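Local coordinates for protein HTPA Reductase (Selaginella moellendorffii, PDB 5U5N) that probably reduces 4-hydroxy-tetrahydrodipicolinate to tetrahydrodipicolinate with NADH or NADPH, the last of four steps from aspartate to tetrahydrodipicolinate in lysine biosynthesis, at residues 10-15 with 53-58; 75-80 with 96-101; 217-222 with 230-235; 139-144 with 177-182. All blocks are in the same frame, centred on the assembly; numbering follows the deposited sequence. Where two conformers were deposited one is given.

Interaction 1. Residues 10-15 with 53-58; sequences NDCTGK and VDVREV. With NAD (nicotinamide-adenine-dinucleotide), chain C.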
# COMPACT_ATOMS: atom_id res chain seq x y z
N ASN A 10 -22.24 24.22 -7.48
CA ASN A 10 -23.64 23.85 -7.67
C ASN A 10 -23.83 22.47 -7.08
O ASN A 10 -23.27 21.51 -7.62
CB ASN A 10 -23.97 23.86 -9.17
CG ASN A 10 -23.62 25.18 -9.82
OD1 ASN A 10 -23.68 26.21 -9.17
ND2 ASN A 10 -23.28 25.16 -11.08
N ASP A 11 -24.55 22.30 -5.97
CA ASP A 11 -25.44 23.23 -5.29
C ASP A 11 -24.83 23.48 -3.93
O ASP A 11 -24.69 22.55 -3.17
CB ASP A 11 -26.80 22.51 -5.15
CG ASP A 11 -27.86 23.29 -4.39
OD1 ASP A 11 -27.64 24.43 -3.92
OD2 ASP A 11 -28.98 22.74 -4.25
N CYS A 12 -24.51 24.73 -3.60
CA CYS A 12 -23.92 25.00 -2.29
C CYS A 12 -24.88 24.78 -1.11
O CYS A 12 -24.42 24.81 0.04
CB CYS A 12 -23.27 26.38 -2.25
SG CYS A 12 -24.45 27.73 -2.17
N THR A 13 -26.18 24.55 -1.37
CA THR A 13 -27.15 24.20 -0.33
C THR A 13 -27.33 22.73 -0.09
O THR A 13 -27.92 22.35 0.89
CB THR A 13 -28.57 24.77 -0.65
OG1 THR A 13 -29.12 24.13 -1.81
CG2 THR A 13 -28.49 26.25 -0.89
N GLY A 14 -26.88 21.89 -1.02
CA GLY A 14 -26.81 20.44 -0.77
C GLY A 14 -25.76 20.10 0.28
O GLY A 14 -24.95 20.95 0.63
N LYS A 15 -25.77 18.88 0.80
CA LYS A 15 -24.90 18.56 1.94
C LYS A 15 -23.42 18.55 1.58
O LYS A 15 -22.63 19.16 2.26
CB LYS A 15 -25.27 17.23 2.58
CG LYS A 15 -26.73 17.09 2.89
CD LYS A 15 -26.98 16.59 4.29
CE LYS A 15 -28.37 16.02 4.35
NZ LYS A 15 -28.34 14.61 3.85
N VAL A 53 -23.57 33.83 -0.69
CA VAL A 53 -23.83 33.26 -2.02
C VAL A 53 -25.30 33.44 -2.39
O VAL A 53 -26.19 33.02 -1.66
CB VAL A 53 -23.47 31.75 -2.10
CG1 VAL A 53 -23.73 31.19 -3.49
CG2 VAL A 53 -22.00 31.53 -1.74
N ASP A 54 -25.52 34.05 -3.54
CA ASP A 54 -26.82 34.20 -4.17
C ASP A 54 -27.20 32.88 -4.86
O ASP A 54 -26.69 32.55 -5.93
CB ASP A 54 -26.71 35.34 -5.18
CG ASP A 54 -28.02 35.78 -5.76
OD1 ASP A 54 -29.09 35.29 -5.34
OD2 ASP A 54 -27.99 36.67 -6.65
N VAL A 55 -28.07 32.10 -4.23
CA VAL A 55 -28.51 30.82 -4.77
C VAL A 55 -29.74 31.05 -5.69
O VAL A 55 -30.76 31.62 -5.26
CB VAL A 55 -28.80 29.83 -3.62
CG1 VAL A 55 -29.31 28.51 -4.17
CG2 VAL A 55 -27.54 29.64 -2.76
N ARG A 56 -29.63 30.63 -6.94
CA ARG A 56 -30.59 30.94 -7.97
C ARG A 56 -31.21 29.63 -8.42
O ARG A 56 -30.59 28.56 -8.35
CB ARG A 56 -29.91 31.65 -9.13
CG ARG A 56 -29.11 32.89 -8.72
CD ARG A 56 -30.00 34.13 -8.56
NE ARG A 56 -30.32 34.73 -9.86
CZ ARG A 56 -29.53 35.57 -10.55
NH1 ARG A 56 -28.36 36.00 -10.07
NH2 ARG A 56 -29.91 35.98 -11.75
N GLU A 57 -32.44 29.72 -8.90
CA GLU A 57 -33.19 28.57 -9.39
C GLU A 57 -32.57 28.10 -10.68
O GLU A 57 -32.01 28.88 -11.44
CB GLU A 57 -34.68 28.93 -9.60
CG GLU A 57 -35.41 29.34 -8.33
CD GLU A 57 -36.86 29.74 -8.54
OE1 GLU A 57 -37.43 29.47 -9.63
OE2 GLU A 57 -37.46 30.32 -7.60
N VAL A 58 -32.64 26.79 -10.92
CA VAL A 58 -32.01 26.22 -12.11
C VAL A 58 -32.67 26.69 -13.41
O VAL A 58 -32.03 26.71 -14.45
CB VAL A 58 -31.92 24.68 -12.05
CG1 VAL A 58 -33.28 24.01 -12.22
CG2 VAL A 58 -30.89 24.20 -13.08
PA NAD C . -28.19 16.58 -1.37
O1A NAD C . -29.53 15.91 -1.64
O2A NAD C . -27.80 17.03 0.02
O5B NAD C . -28.02 17.86 -2.31
C5B NAD C . -28.07 17.78 -3.72
C4B NAD C . -28.58 19.14 -4.19
O4B NAD C . -28.58 19.24 -5.61
C3B NAD C . -30.00 19.45 -3.72
O3B NAD C . -29.95 20.47 -2.70
C2B NAD C . -30.76 19.84 -4.99
O2B NAD C . -31.70 20.91 -4.77
C1B NAD C . -29.63 20.14 -5.99
N9A NAD C . -29.91 20.00 -7.44
C8A NAD C . -30.67 19.07 -8.05
N7A NAD C . -30.69 19.26 -9.39
C5A NAD C . -29.90 20.32 -9.66
C6A NAD C . -29.49 21.06 -10.88
N6A NAD C . -29.93 20.68 -12.10
N1A NAD C . -28.67 22.12 -10.74
C2A NAD C . -28.22 22.53 -9.53
N3A NAD C . -28.57 21.90 -8.38
C4A NAD C . -29.39 20.81 -8.38
O3 NAD C . -27.07 15.61 -2.00
PN NAD C . -25.58 15.43 -1.39
O1N NAD C . -25.76 14.72 -0.07
O2N NAD C . -24.85 16.76 -1.43
O5D NAD C . -24.93 14.50 -2.54
C5D NAD C . -24.87 14.99 -3.88
C4D NAD C . -24.33 13.96 -4.86
O4D NAD C . -22.92 13.79 -4.63
C3D NAD C . -24.97 12.57 -4.73
O3D NAD C . -25.21 11.99 -6.03
C2D NAD C . -23.93 11.76 -3.98
O2D NAD C . -23.93 10.37 -4.32
C1D NAD C . -22.63 12.40 -4.45
N1N NAD C . -21.45 12.18 -3.59
C2N NAD C . -20.31 11.87 -4.23
C3N NAD C . -19.11 11.65 -3.54
C7N NAD C . -17.85 11.29 -4.30
O7N NAD C . -16.99 10.65 -3.72
N7N NAD C . -17.65 11.66 -5.58
C4N NAD C . -19.14 11.74 -2.15
C5N NAD C . -20.33 12.06 -1.50
C6N NAD C . -21.48 12.27 -2.24

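Interaction 2. Residues 75-80 with 96-101; sequences VIVVDY and QGLPFV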
# COMPACT_ATOMS: atom_id res chain seq x y z
N VAL A 75 -13.72 30.81 -14.25
CA VAL A 75 -14.45 29.96 -13.34
C VAL A 75 -14.37 28.48 -13.73
O VAL A 75 -14.37 28.15 -14.91
CB VAL A 75 -15.93 30.38 -13.22
CG1 VAL A 75 -16.66 30.14 -14.52
CG2 VAL A 75 -16.60 29.64 -12.06
N ILE A 76 -14.28 27.64 -12.70
CA ILE A 76 -14.44 26.21 -12.83
C ILE A 76 -15.65 25.88 -12.02
O ILE A 76 -15.76 26.32 -10.89
CB ILE A 76 -13.21 25.47 -12.22
CG1 ILE A 76 -12.01 25.66 -13.14
CG2 ILE A 76 -13.52 23.98 -12.03
CD1 ILE A 76 -10.69 25.19 -12.59
N VAL A 77 -16.53 25.07 -12.57
CA VAL A 77 -17.74 24.65 -11.88
C VAL A 77 -17.48 23.33 -11.14
O VAL A 77 -16.87 22.43 -11.69
CB VAL A 77 -18.90 24.47 -12.86
CG1 VAL A 77 -20.12 23.92 -12.15
CG2 VAL A 77 -19.23 25.79 -13.55
N VAL A 78 -17.95 23.25 -9.91
CA VAL A 78 -18.00 22.03 -9.15
C VAL A 78 -19.45 21.60 -9.00
O VAL A 78 -20.26 22.38 -8.44
CB VAL A 78 -17.42 22.27 -7.76
CG1 VAL A 78 -17.60 21.04 -6.90
CG2 VAL A 78 -15.93 22.61 -7.88
N ASP A 79 -19.80 20.42 -9.53
CA ASP A 79 -21.14 19.88 -9.53
C ASP A 79 -21.30 18.73 -8.52
O ASP A 79 -20.75 17.65 -8.73
CB ASP A 79 -21.52 19.41 -10.93
CG ASP A 79 -23.00 19.14 -11.10
OD1 ASP A 79 -23.47 18.14 -10.56
OD2 ASP A 79 -23.73 19.95 -11.78
N TYR A 80 -22.01 19.02 -7.43
CA TYR A 80 -22.59 18.04 -6.52
C TYR A 80 -24.09 18.31 -6.42
O TYR A 80 -24.56 19.05 -5.52
CB TYR A 80 -21.97 18.10 -5.14
CG TYR A 80 -20.61 17.47 -5.05
CD1 TYR A 80 -20.47 16.11 -4.78
CD2 TYR A 80 -19.46 18.23 -5.20
CE1 TYR A 80 -19.21 15.50 -4.66
CE2 TYR A 80 -18.19 17.65 -5.08
CZ TYR A 80 -18.07 16.28 -4.82
OH TYR A 80 -16.80 15.71 -4.72
N GLN A 96 -21.69 25.50 -22.99
CA GLN A 96 -21.20 26.83 -22.55
C GLN A 96 -19.66 26.96 -22.42
O GLN A 96 -19.16 28.02 -22.04
CB GLN A 96 -21.81 27.19 -21.16
CG GLN A 96 -23.33 27.16 -21.06
CD GLN A 96 -24.02 28.38 -21.64
OE1 GLN A 96 -23.44 29.46 -21.72
NE2 GLN A 96 -25.26 28.21 -22.08
N GLY A 97 -18.92 25.88 -22.67
CA GLY A 97 -17.48 25.89 -22.49
C GLY A 97 -17.03 26.05 -21.04
O GLY A 97 -15.95 26.57 -20.81
N LEU A 98 -17.84 25.65 -20.07
CA LEU A 98 -17.47 25.84 -18.67
C LEU A 98 -16.68 24.59 -18.20
O LEU A 98 -17.22 23.47 -18.22
CB LEU A 98 -18.69 26.02 -17.78
CG LEU A 98 -19.40 27.37 -17.82
CD1 LEU A 98 -20.70 27.25 -17.03
CD2 LEU A 98 -18.51 28.50 -17.28
N PRO A 99 -15.42 24.79 -17.76
CA PRO A 99 -14.73 23.61 -17.19
C PRO A 99 -15.38 23.16 -15.91
O PRO A 99 -15.84 23.98 -15.15
CB PRO A 99 -13.29 24.12 -16.94
CG PRO A 99 -13.37 25.60 -16.99
CD PRO A 99 -14.56 25.97 -17.82
N PHE A 100 -15.46 21.84 -15.68
CA PHE A 100 -16.13 21.35 -14.50
C PHE A 100 -15.51 20.13 -13.82
O PHE A 100 -14.89 19.29 -14.45
CB PHE A 100 -17.63 21.08 -14.79
CG PHE A 100 -17.90 19.95 -15.74
CD1 PHE A 100 -17.84 20.15 -17.09
CD2 PHE A 100 -18.24 18.69 -15.26
CE1 PHE A 100 -18.09 19.12 -17.97
CE2 PHE A 100 -18.46 17.63 -16.11
CZ PHE A 100 -18.40 17.85 -17.48
N VAL A 101 -15.76 20.06 -12.52
CA VAL A 101 -15.48 18.92 -11.70
C VAL A 101 -16.81 18.32 -11.27
O VAL A 101 -17.53 18.93 -10.48
CB VAL A 101 -14.66 19.34 -10.47
CG1 VAL A 101 -14.41 18.14 -9.56
CG2 VAL A 101 -13.35 19.98 -10.92

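Interaction 3. Residues 217-222 with 230-235; sequences FHTYKI and FFEFKH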
# COMPACT_ATOMS: atom_id res chain seq x y z
N PHE A 217 -15.98 2.74 6.86
CA PHE A 217 -14.88 2.08 7.55
C PHE A 217 -14.70 0.73 6.88
O PHE A 217 -15.69 -0.03 6.75
CB PHE A 217 -15.20 1.88 9.03
CG PHE A 217 -14.97 3.12 9.91
CD1 PHE A 217 -15.32 4.42 9.47
CD2 PHE A 217 -14.47 2.98 11.21
CE1 PHE A 217 -15.13 5.52 10.29
CE2 PHE A 217 -14.29 4.08 12.02
CZ PHE A 217 -14.61 5.35 11.57
N HIS A 218 -13.48 0.45 6.44
CA HIS A 218 -13.08 -0.82 5.86
C HIS A 218 -11.86 -1.42 6.62
O HIS A 218 -10.96 -0.69 7.01
CB HIS A 218 -12.66 -0.62 4.41
CG HIS A 218 -13.69 0.06 3.56
ND1 HIS A 218 -13.89 1.42 3.61
CD2 HIS A 218 -14.56 -0.42 2.65
CE1 HIS A 218 -14.85 1.74 2.76
NE2 HIS A 218 -15.27 0.64 2.16
N THR A 219 -11.88 -2.74 6.79
CA THR A 219 -10.82 -3.53 7.40
C THR A 219 -10.59 -4.77 6.54
O THR A 219 -11.54 -5.54 6.28
CB THR A 219 -11.20 -4.00 8.82
OG1 THR A 219 -11.43 -2.87 9.66
CG2 THR A 219 -10.09 -4.85 9.44
N TYR A 220 -9.35 -4.98 6.10
CA TYR A 220 -8.94 -6.15 5.35
C TYR A 220 -7.88 -6.89 6.19
O TYR A 220 -6.86 -6.28 6.59
CB TYR A 220 -8.32 -5.74 4.01
CG TYR A 220 -9.12 -4.73 3.22
CD1 TYR A 220 -9.03 -3.37 3.49
CD2 TYR A 220 -9.99 -5.13 2.20
CE1 TYR A 220 -9.78 -2.44 2.76
CE2 TYR A 220 -10.75 -4.21 1.48
CZ TYR A 220 -10.63 -2.88 1.77
OH TYR A 220 -11.37 -1.97 1.07
N LYS A 221 -8.14 -8.16 6.50
CA LYS A 221 -7.17 -8.97 7.24
C LYS A 221 -6.72 -10.15 6.41
O LYS A 221 -7.54 -10.86 5.85
CB LYS A 221 -7.74 -9.50 8.53
CG LYS A 221 -8.58 -8.52 9.29
CD LYS A 221 -8.97 -9.14 10.62
CE LYS A 221 -9.96 -8.28 11.40
NZ LYS A 221 -9.66 -8.44 12.88
N ILE A 222 -5.41 -10.36 6.38
CA ILE A 222 -4.78 -11.38 5.56
C ILE A 222 -3.85 -12.20 6.46
O ILE A 222 -2.90 -11.64 7.04
CB ILE A 222 -3.98 -10.76 4.39
CG1 ILE A 222 -4.73 -9.60 3.72
CG2 ILE A 222 -3.69 -11.80 3.34
CD1 ILE A 222 -3.93 -8.90 2.63
N PHE A 230 0.10 -12.00 10.12
CA PHE A 230 -1.13 -11.23 10.10
C PHE A 230 -0.84 -9.87 9.47
O PHE A 230 0.02 -9.11 9.97
CB PHE A 230 -1.64 -11.08 11.54
CG PHE A 230 -2.88 -10.22 11.69
CD1 PHE A 230 -4.13 -10.74 11.45
CD2 PHE A 230 -2.79 -8.91 12.14
CE1 PHE A 230 -5.28 -9.96 11.62
CE2 PHE A 230 -3.92 -8.11 12.31
CZ PHE A 230 -5.17 -8.64 12.05
N PHE A 231 -1.54 -9.57 8.37
CA PHE A 231 -1.58 -8.24 7.75
C PHE A 231 -2.96 -7.65 7.96
O PHE A 231 -3.97 -8.35 7.80
CB PHE A 231 -1.34 -8.28 6.25
CG PHE A 231 0.08 -8.54 5.86
CD1 PHE A 231 0.58 -9.84 5.81
CD2 PHE A 231 0.90 -7.49 5.46
CE1 PHE A 231 1.88 -10.08 5.42
CE2 PHE A 231 2.22 -7.75 5.07
CZ PHE A 231 2.70 -9.04 5.06
N GLU A 232 -3.00 -6.38 8.31
CA GLU A 232 -4.26 -5.69 8.45
C GLU A 232 -4.14 -4.30 7.81
O GLU A 232 -3.19 -3.57 8.08
CB GLU A 232 -4.67 -5.63 9.91
CG GLU A 232 -6.04 -4.96 10.15
CD GLU A 232 -6.39 -4.84 11.61
OE1 GLU A 232 -5.74 -4.02 12.33
OE2 GLU A 232 -7.25 -5.63 12.06
N PHE A 233 -5.11 -3.97 6.94
CA PHE A 233 -5.20 -2.66 6.33
C PHE A 233 -6.58 -2.08 6.63
O PHE A 233 -7.58 -2.79 6.47
CB PHE A 233 -5.00 -2.68 4.82
CG PHE A 233 -3.83 -3.46 4.36
CD1 PHE A 233 -2.56 -3.20 4.84
CD2 PHE A 233 -4.00 -4.46 3.43
CE1 PHE A 233 -1.49 -3.98 4.44
CE2 PHE A 233 -2.93 -5.24 3.03
CZ PHE A 233 -1.68 -5.00 3.52
N LYS A 234 -6.60 -0.83 7.07
CA LYS A 234 -7.81 -0.09 7.33
C LYS A 234 -7.80 1.26 6.63
O LYS A 234 -6.77 1.94 6.61
CB LYS A 234 -7.96 0.23 8.80
CG LYS A 234 -8.31 -0.94 9.66
CD LYS A 234 -8.55 -0.50 11.09
CE LYS A 234 -8.91 -1.72 11.90
NZ LYS A 234 -8.84 -1.41 13.36
N HIS A 235 -8.98 1.65 6.14
CA HIS A 235 -9.22 3.01 5.74
C HIS A 235 -10.63 3.40 6.19
O HIS A 235 -11.60 2.75 5.84
CB HIS A 235 -8.91 3.24 4.26
CG HIS A 235 -9.67 2.37 3.31
ND1 HIS A 235 -10.88 2.74 2.77
CD2 HIS A 235 -9.33 1.21 2.70
CE1 HIS A 235 -11.30 1.80 1.95
NE2 HIS A 235 -10.37 0.85 1.88
O HOH W 1 -13.12 4.10 3.58

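Interaction 4. Residues 139-144 with 177-182; sequences AMEIMA and ISSLRK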
# COMPACT_ATOMS: atom_id res chain seq x y z
N ALA A 139 -2.86 1.69 -5.60
CA ALA A 139 -1.59 1.10 -5.21
C ALA A 139 -1.75 -0.39 -5.12
O ALA A 139 -0.99 -1.12 -5.76
CB ALA A 139 -1.14 1.64 -3.85
N MET A 140 -2.74 -0.82 -4.32
CA MET A 140 -3.02 -2.23 -4.14
C MET A 140 -3.16 -2.93 -5.47
O MET A 140 -2.66 -4.02 -5.59
CB MET A 140 -4.29 -2.48 -3.33
CG MET A 140 -4.23 -2.17 -1.87
SD MET A 140 -2.95 -3.02 -0.96
CE MET A 140 -3.39 -4.73 -1.25
N GLU A 141 -3.79 -2.30 -6.46
CA GLU A 141 -3.95 -2.93 -7.76
C GLU A 141 -2.66 -3.05 -8.58
O GLU A 141 -2.44 -4.04 -9.33
CB GLU A 141 -5.01 -2.18 -8.58
CG GLU A 141 -5.43 -2.90 -9.87
CD GLU A 141 -5.39 -1.98 -11.08
OE1 GLU A 141 -4.28 -1.37 -11.26
OE2 GLU A 141 -6.41 -1.85 -11.83
N ILE A 142 -1.84 -2.01 -8.47
CA ILE A 142 -0.54 -2.05 -9.14
C ILE A 142 0.29 -3.17 -8.50
O ILE A 142 0.81 -4.06 -9.22
CB ILE A 142 0.20 -0.72 -9.05
CG1 ILE A 142 -0.48 0.30 -9.96
CG2 ILE A 142 1.64 -0.88 -9.47
CD1 ILE A 142 -0.15 1.73 -9.58
N MET A 143 0.37 -3.14 -7.18
CA MET A 143 1.06 -4.18 -6.40
C MET A 143 0.58 -5.58 -6.81
O MET A 143 1.38 -6.47 -7.07
CB MET A 143 0.82 -3.94 -4.90
CG MET A 143 1.74 -4.74 -4.01
SD MET A 143 1.06 -6.34 -3.55
CE MET A 143 0.11 -5.76 -2.12
N ALA A 144 -0.74 -5.75 -6.89
CA ALA A 144 -1.37 -7.01 -7.24
C ALA A 144 -0.97 -7.52 -8.61
O ALA A 144 -0.69 -8.74 -8.75
CB ALA A 144 -2.85 -6.86 -7.19
N ILE A 177 -10.77 -6.05 -3.07
CA ILE A 177 -10.92 -7.52 -3.13
C ILE A 177 -10.47 -8.05 -4.47
O ILE A 177 -9.75 -9.03 -4.54
CB ILE A 177 -12.35 -7.95 -2.82
CG1 ILE A 177 -12.66 -7.73 -1.35
CG2 ILE A 177 -12.56 -9.41 -3.15
CD1 ILE A 177 -14.11 -7.41 -1.07
N SER A 178 -10.86 -7.38 -5.55
CA SER A 178 -10.38 -7.78 -6.86
C SER A 178 -8.83 -7.83 -7.00
O SER A 178 -8.27 -8.66 -7.72
CB SER A 178 -10.96 -6.86 -7.91
OG SER A 178 -10.14 -6.90 -9.05
N SER A 179 -8.16 -6.88 -6.38
CA SER A 179 -6.69 -6.87 -6.36
C SER A 179 -6.20 -8.02 -5.49
O SER A 179 -5.30 -8.73 -5.89
CB SER A 179 -6.14 -5.52 -5.86
OG SER A 179 -6.40 -4.57 -6.87
N LEU A 180 -6.83 -8.22 -4.35
CA LEU A 180 -6.47 -9.27 -3.42
C LEU A 180 -6.58 -10.68 -4.03
O LEU A 180 -5.77 -11.56 -3.68
CB LEU A 180 -7.26 -9.16 -2.12
CG LEU A 180 -6.87 -7.94 -1.26
CD1 LEU A 180 -7.89 -7.68 -0.15
CD2 LEU A 180 -5.45 -8.13 -0.67
N ARG A 181 -7.52 -10.86 -4.98
CA ARG A 181 -7.61 -12.08 -5.76
C ARG A 181 -6.43 -12.28 -6.68
O ARG A 181 -6.00 -13.42 -6.87
CB ARG A 181 -8.89 -12.12 -6.62
CG ARG A 181 -10.13 -12.34 -5.81
CD ARG A 181 -11.34 -12.78 -6.64
NE ARG A 181 -12.52 -12.59 -5.80
CZ ARG A 181 -13.38 -11.59 -5.89
NH1 ARG A 181 -13.26 -10.65 -6.84
NH2 ARG A 181 -14.39 -11.55 -5.01
N LYS A 182 -5.91 -11.22 -7.28
CA LYS A 182 -4.73 -11.34 -8.10
C LYS A 182 -3.49 -11.70 -7.27
O LYS A 182 -2.55 -12.25 -7.81
CB LYS A 182 -4.48 -10.08 -8.90
CG LYS A 182 -5.58 -9.82 -9.89
CD LYS A 182 -5.13 -8.86 -10.97
CE LYS A 182 -6.33 -8.51 -11.86
NZ LYS A 182 -5.95 -8.18 -13.27

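Interaction 1. Residues 10-15 with 53-58
Cys12 and Val55 mark the closest backbone approach, yet their CA atoms are 7.8 Å apart, so side chains alone join the loop 10-15 to strand 51-57. The loop follows a cis peptide between Asn10 and Asp11 and folds into a type I turn from Asp11 to Gly14. The small thiol of Cys12 suits a valine-lined strand: in one of its two conformers SG appears to lie against Val55 CG2 and Val53 CG1. Thr13 CG2 adds a methyl contact, 4.0 Å from Val55 CG2. Asp11 OD1 takes two bonds from one face of its carboxylate: Thr13 N, from well above the plane, closes an Asx turn at 2.9 Å, and Thr13 OG1 joins it at 2.6 Å. With CG anti to its own N (chi1 177°), Asp11 presents OD2 to Thr37 OG1 and to the adenosine ribose, 2.9 Å from NAD O3B and in a weak bond to O2B. Gly14 suits its place because a CB would collide with NAD O5B, and Lys15 N binds phosphate O2A. With an alanine replacing Asp11, Thr13 would probably lose the carboxylate that holds its N and OG1. That carboxylate thus grips both loop and ribose hydroxyls, as in NAD(H) binding.

Interaction 2. Residues 75-80 with 96-101
Val77 and Phe100 face each other as a parallel pair at the tight centre of this contact, with Val78 and Val101 the next pair along. Three backbone bonds lace the strands together: Val77 N to Pro99 O at 2.9 Å, Val101 N to Val77 O at 2.7 Å, and Asp79 N to Val101 O. CA-H groups fill in beside them, with Phe100 CA 3.1 Å from Val77 O. Branched valines suit such extended backbone, and the pairs share out the two faces: Val77 and Phe100 on one, where their CB atoms touch, and Val78 and Val101 on the other, Val78 packing on helix 241-259 and Val101 on Met129. The two strands and helix 86-95 between them form a beta-alpha-beta unit of the parallel Rossmann-type sheet that holds the dinucleotide. Asp79, at the end of its strand near the cofactor, turns its carboxylate to Tyr93, Asn89 and Thr104. At the other end the chains leave strand geometry and side chains take over. Val75, with CG1 between its N and carbonyl carbon (chi1 66°), reaches Leu98 CD2 at 3.7 Å, and Leu98 CD1 meets Val77 CG2 at 4.1 Å. Here lies the solvent side: the partly exposed Pro99 lays CG 3.4 Å from Val75 O and crosses Ile76 at about a right angle, and Gly97, with positive phi in a Schellman motif closing helix 86-95, is exposed.

Interaction 3. Residues 217-222 with 230-235
From His218 paired with His235 to Ile222 paired with Phe231, this is the antiparallel hairpin of strands 215-223 and 229-238 in the C-terminal domain's mixed sheet. Strand 229-238 lies at the sheet edge within the chain and pairs antiparallel with a strand of the second subunit, so the sheet runs on through the dimer. Hydrogen-bonded pairs such as Tyr220 with Phe233, where Tyr220 N meets Phe233 O at 2.8 Å, alternate with non-hydrogen-bonded pairs. On one face His218, Tyr220, Ile222 and His235 touch helix 171-182. There the His218 and His235 rings lie nearly parallel but slid apart, planes at 25°, and His218 CB sits over the His235 ring face, 3.9 Å from its centroid. His235, with CG between its N and carbonyl carbon (chi1 58°), swings its ring towards the neighbouring strand; it meets the Tyr220 ring rim to rim, and His235 NE2 and Tyr220 OH hydrogen-bond at 3.1 Å. A water donates to His235 O and lies 2.7 Å from His235 ND1; His218 ND1 reaches both the water and His235 O weakly, while His218 NE2 holds Ser170 OG. Ile222 CD1 meets Phe233 CE2 at 3.8 Å. With a leucine in place of His218, Ser170 would probably lose its partner and the water one of its anchors. On the other face Thr219 and Lys234 run side by side, and Lys221 NZ makes a long salt bridge, 3.8 Å, to Glu232 OE2. Glu232 OE1 lies close to Glu232 OE1 of the second subunit; Lys221, and weakly Lys234 across the interface, would probably offset these like charges.

Interaction 4. Residues 139-144 with 177-182
Ser179 packs against Met140, Glu141 and Ala144 where two helices of the C-terminal domain, 131-146 and 171-182, run side by side. Their short segments point almost the same way, 17° apart, and the axes close to 8.4 Å, an approach that small residues at the interface allow. Ser179 can be followed outward. Its CB, aimed at the other helix, lies 3.8 Å from Ala144 CB and near the carbonyl O of Met140. One bond further, OG stands anti to the carbonyl carbon (chi1 -70°), which leans it against the backbone of Glu141: it is 3.1 Å from Glu141 CA and 3.3 Å from Glu141 CB. The nearby Glu141 N is badly angled for a bond, so this serine acts across the interface as a compact spacer. Ala144 suits its place for the same reason: Ala144 CB sits 3.3 Å from Ser179 O and 4.0 Å from Lys182 CB. Lys182 needs only its aliphatic root here, since its chain extends outward to an exposed amine. Glu141 likewise lies at the margin, where OE2 and Lys182 NZ are 6.5 Å apart, opposite charges not in contact. Helix 131-146 turns its other side to the second subunit, Ile142 packing on Ile142 of that chain. Leu180 faces the sheet, touching Leu156, Tyr220 and Ile222, and the flexible Met140 bends twice along its chain and crosses it, so that Met140 CE rests 4.0 Å from Leu180 CD2.

The four contacts divide between two regions of the chain. Interactions 1 and 2 come first along the chain, both in the N-terminal nucleotide-binding part, with centres 14 Å apart; they touch where Asn10, at the end of strand 7-10, pairs with strand 76-79 of the parallel sheet. Interaction 4 lies before interaction 3 in sequence, and these two, also 14 Å between centres, belong to the C-terminal part: Leu180 of helix 171-182 packs on Tyr220 and Ile222 of the hairpin. Between the regions, centres lie 33 to 40 Å apart, on opposite sides of the chain's centre. Interactions 1 and 2 thus lie on the dinucleotide-binding side, interactions 3 and 4 on the side that meets the second subunit.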